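Local coordinates for protein cytochrome c (Shewanella violacea, PDB 6A3L) that binds heme c covalently and, as a member of the cytochrome c' family, probably takes part in electron transfer, at residues Ala73-Asp78 and Asp124-Asp129. Numbering follows the deposited sequence.
Sequences AKIWTD and DVYKKD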
loop_
_atom_site.group_PDB
_atom_site.type_symbol
_atom_site.label_atom_id
_atom_site.label_comp_id
_atom_site.label_asym_id
_atom_site.label_seq_id
_atom_site.Cartn_x
_atom_site.Cartn_y
_atom_site.Cartn_z
ATOM N N ALA A 73 -18.633 13.450 7.909
ATOM C CA ALA A 73 -19.315 12.559 8.841
ATOM C C ALA A 73 -20.437 11.778 8.174
ATOM O O ALA A 73 -20.794 10.696 8.649
ATOM C CB ALA A 73 -19.861 13.357 10.024
ATOM N N LYS A 74 -20.963 12.275 7.052
ATOM C CA LYS A 74 -22.008 11.563 6.328
ATOM C C LYS A 74 -21.571 10.162 5.920
ATOM O O LYS A 74 -22.428 9.320 5.631
ATOM C CB LYS A 74 -22.421 12.385 5.101
ATOM C CG LYS A 74 -23.576 11.795 4.278
ATOM C CD LYS A 74 -23.893 12.615 3.013
ATOM C CE LYS A 74 -22.645 13.315 2.498
ATOM N NZ LYS A 74 -22.837 14.000 1.199
ATOM N N ILE A 75 -20.268 9.868 5.963
ATOM C CA ILE A 75 -19.795 8.523 5.643
ATOM C C ILE A 75 -20.461 7.496 6.546
ATOM O O ILE A 75 -20.921 6.448 6.079
ATOM C CB ILE A 75 -18.260 8.449 5.752
ATOM C CG1 ILE A 75 -17.583 9.233 4.626
ATOM C CG2 ILE A 75 -17.774 6.983 5.863
ATOM C CD1 ILE A 75 -16.083 9.217 4.699
ATOM N N TRP A 76 -20.546 7.795 7.847
ATOM C CA TRP A 76 -21.037 6.850 8.844
ATOM C C TRP A 76 -22.555 6.857 9.019
ATOM O O TRP A 76 -23.108 5.882 9.543
ATOM C CB TRP A 76 -20.337 7.113 10.183
ATOM C CG TRP A 76 -18.882 6.804 10.094
ATOM C CD1 TRP A 76 -18.301 5.582 10.230
ATOM C CD2 TRP A 76 -17.817 7.731 9.839
ATOM N NE1 TRP A 76 -16.939 5.686 10.081
ATOM C CE2 TRP A 76 -16.614 6.996 9.847
ATOM C CE3 TRP A 76 -17.763 9.110 9.621
ATOM C CZ2 TRP A 76 -15.364 7.595 9.638
ATOM C CZ3 TRP A 76 -16.530 9.701 9.402
ATOM C CH2 TRP A 76 -15.341 8.943 9.421
ATOM N N THR A 77 -23.241 7.943 8.650
ATOM C CA THR A 77 -24.698 7.885 8.567
ATOM C C THR A 77 -25.150 7.021 7.401
ATOM O O THR A 77 -26.272 6.505 7.409
ATOM C CB THR A 77 -25.292 9.287 8.446
ATOM O OG1 THR A 77 -24.936 9.855 7.179
ATOM C CG2 THR A 77 -24.801 10.186 9.596
ATOM N N ASP A 78 -24.324 6.886 6.370
ATOM C CA ASP A 78 -24.628 6.000 5.249
ATOM C C ASP A 78 -23.519 4.977 4.985
ATOM O O ASP A 78 -23.181 4.696 3.830
ATOM C CB ASP A 78 -24.921 6.805 3.985
ATOM C CG ASP A 78 -25.888 6.097 3.071
ATOM O OD1 ASP A 78 -26.008 4.850 3.163
ATOM O OD2 ASP A 78 -26.550 6.791 2.278
ATOM N N ASP A 124 -16.889 13.156 -4.394
ATOM C CA ASP A 124 -17.948 14.159 -4.495
ATOM C C ASP A 124 -18.896 14.090 -3.308
ATOM O O ASP A 124 -19.301 15.124 -2.767
ATOM C CB ASP A 124 -18.753 13.969 -5.789
ATOM C CG ASP A 124 -17.985 14.347 -7.041
ATOM O OD1 ASP A 124 -18.250 13.724 -8.098
ATOM O OD2 ASP A 124 -17.141 15.274 -6.990
ATOM N N VAL A 125 -19.223 12.878 -2.863
ATOM C CA VAL A 125 -20.217 12.681 -1.814
ATOM C C VAL A 125 -19.592 12.777 -0.432
ATOM O O VAL A 125 -20.165 13.392 0.471
ATOM C CB VAL A 125 -20.925 11.319 -2.007
ATOM C CG1 VAL A 125 -22.070 11.150 -1.013
ATOM C CG2 VAL A 125 -21.428 11.150 -3.434
ATOM N N TYR A 126 -18.416 12.177 -0.238
ATOM C CA TYR A 126 -17.923 11.923 1.109
ATOM C C TYR A 126 -16.614 12.617 1.472
ATOM O O TYR A 126 -16.046 12.296 2.522
ATOM C CB TYR A 126 -17.745 10.428 1.316
ATOM C CG TYR A 126 -19.004 9.624 1.260
ATOM C CD1 TYR A 126 -19.914 9.655 2.305
ATOM C CD2 TYR A 126 -19.253 8.784 0.196
ATOM C CE1 TYR A 126 -21.057 8.893 2.279
ATOM C CE2 TYR A 126 -20.394 8.013 0.154
ATOM C CZ TYR A 126 -21.297 8.074 1.199
ATOM O OH TYR A 126 -22.434 7.301 1.169
ATOM N N LYS A 127 -16.113 13.542 0.662
ATOM C CA LYS A 127 -14.876 14.256 0.962
ATOM C C LYS A 127 -15.140 15.758 0.961
ATOM O O LYS A 127 -15.721 16.285 0.009
ATOM C CB LYS A 127 -13.797 13.886 -0.071
ATOM C CG LYS A 127 -12.372 14.318 0.248
ATOM C CD LYS A 127 -11.398 13.788 -0.819
ATOM C CE LYS A 127 -10.254 14.770 -1.014
ATOM N NZ LYS A 127 -9.551 14.670 -2.336
ATOM N N LYS A 128 -14.638 16.450 1.987
ATOM C CA LYS A 128 -14.897 17.877 2.172
ATOM C C LYS A 128 -14.528 18.717 0.951
ATOM O O LYS A 128 -13.524 18.466 0.279
ATOM C CB LYS A 128 -14.145 18.380 3.401
ATOM C CG LYS A 128 -14.415 17.522 4.633
ATOM C CD LYS A 128 -14.210 18.264 5.956
ATOM C CE LYS A 128 -14.086 17.289 7.132
ATOM N NZ LYS A 128 -13.431 17.908 8.323
ATOM N N ASP A 129 -15.359 19.728 0.678
ATOM C CA ASP A 129 -15.192 20.640 -0.465
ATOM C C ASP A 129 -13.928 21.493 -0.372
ATOM O O ASP A 129 -13.470 22.044 -1.385
ATOM C CB ASP A 129 -16.407 21.567 -0.606
ATOM C CG ASP A 129 -17.662 20.833 -1.044
ATOM O OD1 ASP A 129 -18.773 21.335 -0.748
ATOM O OD2 ASP A 129 -17.541 19.760 -1.679
ATOM O OXT ASP A 129 -13.368 21.672 0.717
#
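The Tyr126 ring meets the short helical turn 74-77 with its edge, where Lys74 O lies near the ring plane, 3.6 Å from CE1, while CG1 of its own neighbour Val125 sits over the centre of one face. In this cytochrome c', a four-helix bundle, the contact joins the end of the heme-bearing helix 105-126 to the turn that leads into helix 79-99, and illustrates how an aromatic residue at a helix end can pack on one segment while another satisfies its hydroxyl. Ile75 comes at the ring obliquely and brings its CG1 to 3.3 Å from Tyr126 CD1. With CG1 beside the backbone N (chi1 -70°), the Ile75 branch can touch both the ring and Tyr126 CB; the same residue also lines the heme pocket. The phenol oxygen extends past Asp78 CB to hydrogen-bond Asp81, and Phe82 packs edge-to-face with the ring. Replacing the ring with an alanine side chain is likely to open a gap beside Ile75 and leave Asp81 without its phenol partner. In Lys74, CG stands anti to the backbone N (chi1 -177°), and the chain then bends at chi3, crossing Val125 at about a right angle. There NZ donates to Val125 O at 2.8 Å, meeting the carbonyl at a C=O...N angle of 137°.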